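SusD homolog (Bacteroides thetaiotaomicron VPI-5482, PDB 3IV0) probably serves as an outer-membrane glycan-binding protein of the SusD family, helping to capture sugars at the cell surface, although its own ligand is not established. Local coordinates at residues R199-S204 with G243-L248; L208-N213 with A368-L373. All blocks are in the same frame, centred on the assembly; numbering follows the deposited sequence. Where two conformers were deposited one is given.

Contact 1 and contact 2 both draw on helix 202-219: contact 1 meets its first turn, at 202-204, and contact 2 a later turn, at 208-213. Their centres lie 13 Å apart, contact 2 about 11 Å and contact 1 about 16 Å from the centre of the chain. The partner segments also touch each other, for CD2 of L247 packs 3.7 Å from N of A368 and CD1 of L247 lies 4.1 Å from CD1 of L371. The loop 243-248 and helix 367-381 thus pack against each other as well as against helix 202-219. Both contacts are buried packing within the fold.

Contact 1: R199-S204 with G243-L248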
# COMPACT_ATOMS: atom_id res chain seq x y z
N ARG A 199 5.43 5.44 -12.91
CA ARG A 199 5.62 4.34 -13.83
C ARG A 199 6.57 3.37 -13.15
O ARG A 199 7.53 3.77 -12.49
CB ARG A 199 6.22 4.86 -15.16
CG ARG A 199 5.28 5.79 -15.93
CD ARG A 199 4.13 5.07 -16.62
NE ARG A 199 4.57 4.25 -17.75
CZ ARG A 199 4.75 4.70 -18.99
NH1 ARG A 199 4.51 5.95 -19.32
NH2 ARG A 199 5.19 3.84 -19.89
N ALA A 200 6.29 2.08 -13.26
CA ALA A 200 7.09 1.09 -12.58
C ALA A 200 8.58 1.21 -12.91
O ALA A 200 8.96 1.29 -14.09
CB ALA A 200 6.60 -0.34 -12.95
N SER A 201 9.42 1.18 -11.88
CA SER A 201 10.87 1.15 -12.00
C SER A 201 11.38 -0.16 -11.41
O SER A 201 10.61 -0.97 -10.86
CB SER A 201 11.48 2.30 -11.21
OG SER A 201 11.36 2.06 -9.80
N ARG A 202 12.69 -0.36 -11.46
CA ARG A 202 13.30 -1.52 -10.83
C ARG A 202 12.97 -1.55 -9.34
O ARG A 202 12.72 -2.59 -8.75
CB ARG A 202 14.82 -1.52 -11.07
CG ARG A 202 15.54 -2.82 -10.67
CD ARG A 202 17.04 -2.73 -11.02
NE ARG A 202 17.79 -3.98 -10.76
CZ ARG A 202 17.80 -5.02 -11.58
NH1 ARG A 202 17.08 -5.04 -12.67
NH2 ARG A 202 18.52 -6.09 -11.26
N GLY A 203 13.02 -0.39 -8.70
CA GLY A 203 12.65 -0.26 -7.29
C GLY A 203 11.21 -0.63 -6.97
O GLY A 203 10.93 -1.26 -5.95
N SER A 204 10.29 -0.32 -7.87
CA SER A 204 8.90 -0.72 -7.72
C SER A 204 8.81 -2.27 -7.62
O SER A 204 8.12 -2.84 -6.75
CB SER A 204 8.08 -0.28 -8.91
OG SER A 204 8.24 1.09 -9.22
N GLY A 243 22.56 5.59 -5.58
CA GLY A 243 22.14 6.95 -5.30
C GLY A 243 20.85 7.40 -5.97
O GLY A 243 20.43 8.54 -5.77
N ALA A 244 20.20 6.52 -6.73
CA ALA A 244 18.90 6.83 -7.31
C ALA A 244 17.87 7.11 -6.23
O ALA A 244 16.99 7.98 -6.41
CB ALA A 244 18.43 5.71 -8.18
N TYR A 245 17.96 6.37 -5.13
CA TYR A 245 17.03 6.50 -4.04
C TYR A 245 17.72 7.12 -2.84
O TYR A 245 18.87 6.82 -2.54
CB TYR A 245 16.44 5.14 -3.64
CG TYR A 245 15.88 4.35 -4.80
CD1 TYR A 245 15.16 4.96 -5.81
CD2 TYR A 245 16.08 2.99 -4.88
CE1 TYR A 245 14.68 4.24 -6.89
CE2 TYR A 245 15.60 2.26 -5.96
CZ TYR A 245 14.90 2.89 -6.97
OH TYR A 245 14.46 2.12 -8.03
N SER A 246 17.00 7.94 -2.11
CA SER A 246 17.52 8.49 -0.87
C SER A 246 16.38 8.79 0.09
O SER A 246 15.22 8.87 -0.31
CB SER A 246 18.37 9.72 -1.13
OG SER A 246 17.63 10.64 -1.84
N LEU A 247 16.72 8.93 1.36
CA LEU A 247 15.79 9.41 2.35
C LEU A 247 15.83 10.93 2.42
O LEU A 247 16.88 11.50 2.74
CB LEU A 247 16.15 8.82 3.71
CG LEU A 247 16.06 7.31 3.85
CD1 LEU A 247 16.41 6.91 5.30
CD2 LEU A 247 14.72 6.80 3.47
N LEU A 248 14.73 11.61 2.15
CA LEU A 248 14.73 13.07 2.23
C LEU A 248 14.77 13.54 3.68
O LEU A 248 14.40 12.83 4.62
CB LEU A 248 13.49 13.64 1.57
CG LEU A 248 13.54 13.83 0.04
CD1 LEU A 248 13.66 12.52 -0.75
CD2 LEU A 248 12.31 14.66 -0.44
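On the 243-248 side a single tyrosine, Y245, makes the whole contact, driving its hydroxyl end-on into the first turn of helix 202-219 at a glycine. Its OH comes to 3.0 Å from the backbone N of G203 and 3.1 Å from CA of the same residue, an approach that the bare backbone of G203 allows. CZ of the Y245 ring is 3.9 Å from CA of G203, which meets the ring obliquely. On one ring face lies CB of A244, 4.1 Å above the plane and shifted toward the rim. The hydroxyl is hydrogen-bonded to the carbonyl oxygen of W188, which anchors the polar end of the tyrosine within the buried interface. OG of S201 stands 3.6 Å from the Y245 OH. This serine hydroxyl, held between its own backbone N and carbonyl carbon (chi1 71°), accepts from N of S204 at 3.2 Å, while N of S201 returns a nearly straight bond to OG of S204 (2.9 Å, 177°). R202 sends its guanidinium away from the tyrosine to a salt bridge with E237 of helix 224-238. The reciprocal serine bonds form a capping box, with S201 as N-cap, at the start of a helix that the tyrosine of the 243-248 loop abuts.

Contact 2: L208-N213 with A368-L373; sequences LMMHIN and AGALLL
L373 reaches across from helix 367-381 between two side chains of helix 202-219, H211 and the selenomethionine M210, and meets each at a different angle. Against H211 it runs at about a right angle: its CD1 branch sits 3.5 Å from CE1 of the imidazole and equally far from ND1, approaching the ring obliquely. Against M210 the crossing is oblique: the closest pair is CB of L373 with CE of M210, 3.7 Å, and CD1 of L373 also lies 3.9 Å from CB of M210. M210 leaves the helix with CG anti to the carbonyl carbon and stays extended until it bends at the selenium (chi3 75°), turning CE to 3.4 Å from O of A370. SE itself lies 4.3 Å from CB of A370; these SE and CE contacts belong to one of two modelled conformers. No hydrogen bond joins the two segments, whose axes approach to 10.4 Å at a crossing angle of 41°. Around this buried seam, R419 of helix 408-422 touches H211, L372 and L373, the rings of F365 from strand 362-366 and of H428 meet the imidazole, and L234 of helix 224-238 packs on M210.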
# COMPACT_ATOMS: atom_id res chain seq x y z
N LEU A 208 7.64 -4.59 -4.30
CA LEU A 208 6.53 -5.51 -4.42
C LEU A 208 6.95 -6.95 -4.09
O LEU A 208 6.29 -7.67 -3.36
CB LEU A 208 5.91 -5.44 -5.81
CG LEU A 208 4.78 -6.43 -6.08
CD1 LEU A 208 3.67 -6.38 -5.02
CD2 LEU A 208 4.22 -6.28 -7.49
N MSE A 209 8.11 -7.35 -4.58
CA MSE A 209 8.59 -8.69 -4.30
C MSE A 209 8.88 -8.91 -2.84
O MSE A 209 8.62 -9.99 -2.30
CB MSE A 209 9.82 -9.00 -5.14
CG MSE A 209 9.55 -9.16 -6.67
SE MSE A 209 11.12 -9.57 -7.69
CE MSE A 209 11.41 -11.47 -7.15
N MSE A 210 9.37 -7.86 -2.16
CA MSE A 210 9.60 -7.98 -0.73
C MSE A 210 8.30 -8.17 0.02
O MSE A 210 8.20 -9.03 0.89
CB MSE A 210 10.36 -6.78 -0.18
CG MSE A 210 11.70 -6.59 -0.81
SE MSE A 210 12.63 -4.92 -0.37
CE MSE A 210 13.13 -5.34 1.29
N HIS A 211 7.27 -7.42 -0.37
CA HIS A 211 5.96 -7.56 0.25
C HIS A 211 5.37 -8.94 -0.00
O HIS A 211 4.83 -9.57 0.91
CB HIS A 211 5.03 -6.50 -0.30
CG HIS A 211 5.01 -5.27 0.50
ND1 HIS A 211 5.93 -4.25 0.38
CD2 HIS A 211 4.16 -4.92 1.48
CE1 HIS A 211 5.63 -3.31 1.27
NE2 HIS A 211 4.56 -3.70 1.94
N ILE A 212 5.49 -9.46 -1.21
CA ILE A 212 4.91 -10.76 -1.53
C ILE A 212 5.60 -11.85 -0.71
O ILE A 212 4.93 -12.70 -0.10
CB ILE A 212 4.98 -11.05 -3.04
CG1 ILE A 212 4.06 -10.15 -3.84
CG2 ILE A 212 4.63 -12.53 -3.32
CD1 ILE A 212 4.32 -10.21 -5.34
N ASN A 213 6.92 -11.82 -0.65
CA ASN A 213 7.65 -12.78 0.20
C ASN A 213 7.19 -12.71 1.65
O ASN A 213 7.04 -13.74 2.30
CB ASN A 213 9.14 -12.50 0.12
CG ASN A 213 9.80 -13.22 -1.04
OD1 ASN A 213 9.92 -14.45 -1.04
ND2 ASN A 213 10.22 -12.46 -2.05
N ALA A 368 12.04 4.33 2.71
CA ALA A 368 12.13 4.06 4.14
C ALA A 368 11.43 2.76 4.47
O ALA A 368 11.90 1.99 5.32
CB ALA A 368 11.51 5.21 4.99
N GLY A 369 10.26 2.54 3.87
CA GLY A 369 9.54 1.28 4.07
C GLY A 369 10.35 0.08 3.67
O GLY A 369 10.41 -0.91 4.42
N ALA A 370 10.95 0.12 2.50
CA ALA A 370 11.73 -0.99 1.98
C ALA A 370 12.95 -1.27 2.84
O ALA A 370 13.24 -2.43 3.11
CB ALA A 370 12.12 -0.72 0.54
N LEU A 371 13.58 -0.23 3.36
CA LEU A 371 14.71 -0.45 4.26
C LEU A 371 14.25 -1.17 5.51
O LEU A 371 14.97 -1.99 6.06
CB LEU A 371 15.37 0.90 4.63
CG LEU A 371 16.06 1.62 3.50
CD1 LEU A 371 16.56 2.98 4.00
CD2 LEU A 371 17.21 0.77 2.91
N LEU A 372 13.06 -0.83 6.01
CA LEU A 372 12.53 -1.50 7.20
C LEU A 372 12.13 -2.92 6.92
O LEU A 372 12.30 -3.77 7.78
CB LEU A 372 11.39 -0.70 7.82
CG LEU A 372 11.80 0.67 8.41
CD1 LEU A 372 10.57 1.52 8.72
CD2 LEU A 372 12.72 0.53 9.64
N LEU A 373 11.64 -3.23 5.73
CA LEU A 373 11.37 -4.62 5.36
C LEU A 373 12.64 -5.46 5.33
O LEU A 373 12.66 -6.61 5.75
CB LEU A 373 10.67 -4.71 4.01
CG LEU A 373 9.27 -4.09 3.88
CD1 LEU A 373 8.73 -4.39 2.47
CD2 LEU A 373 8.32 -4.59 4.99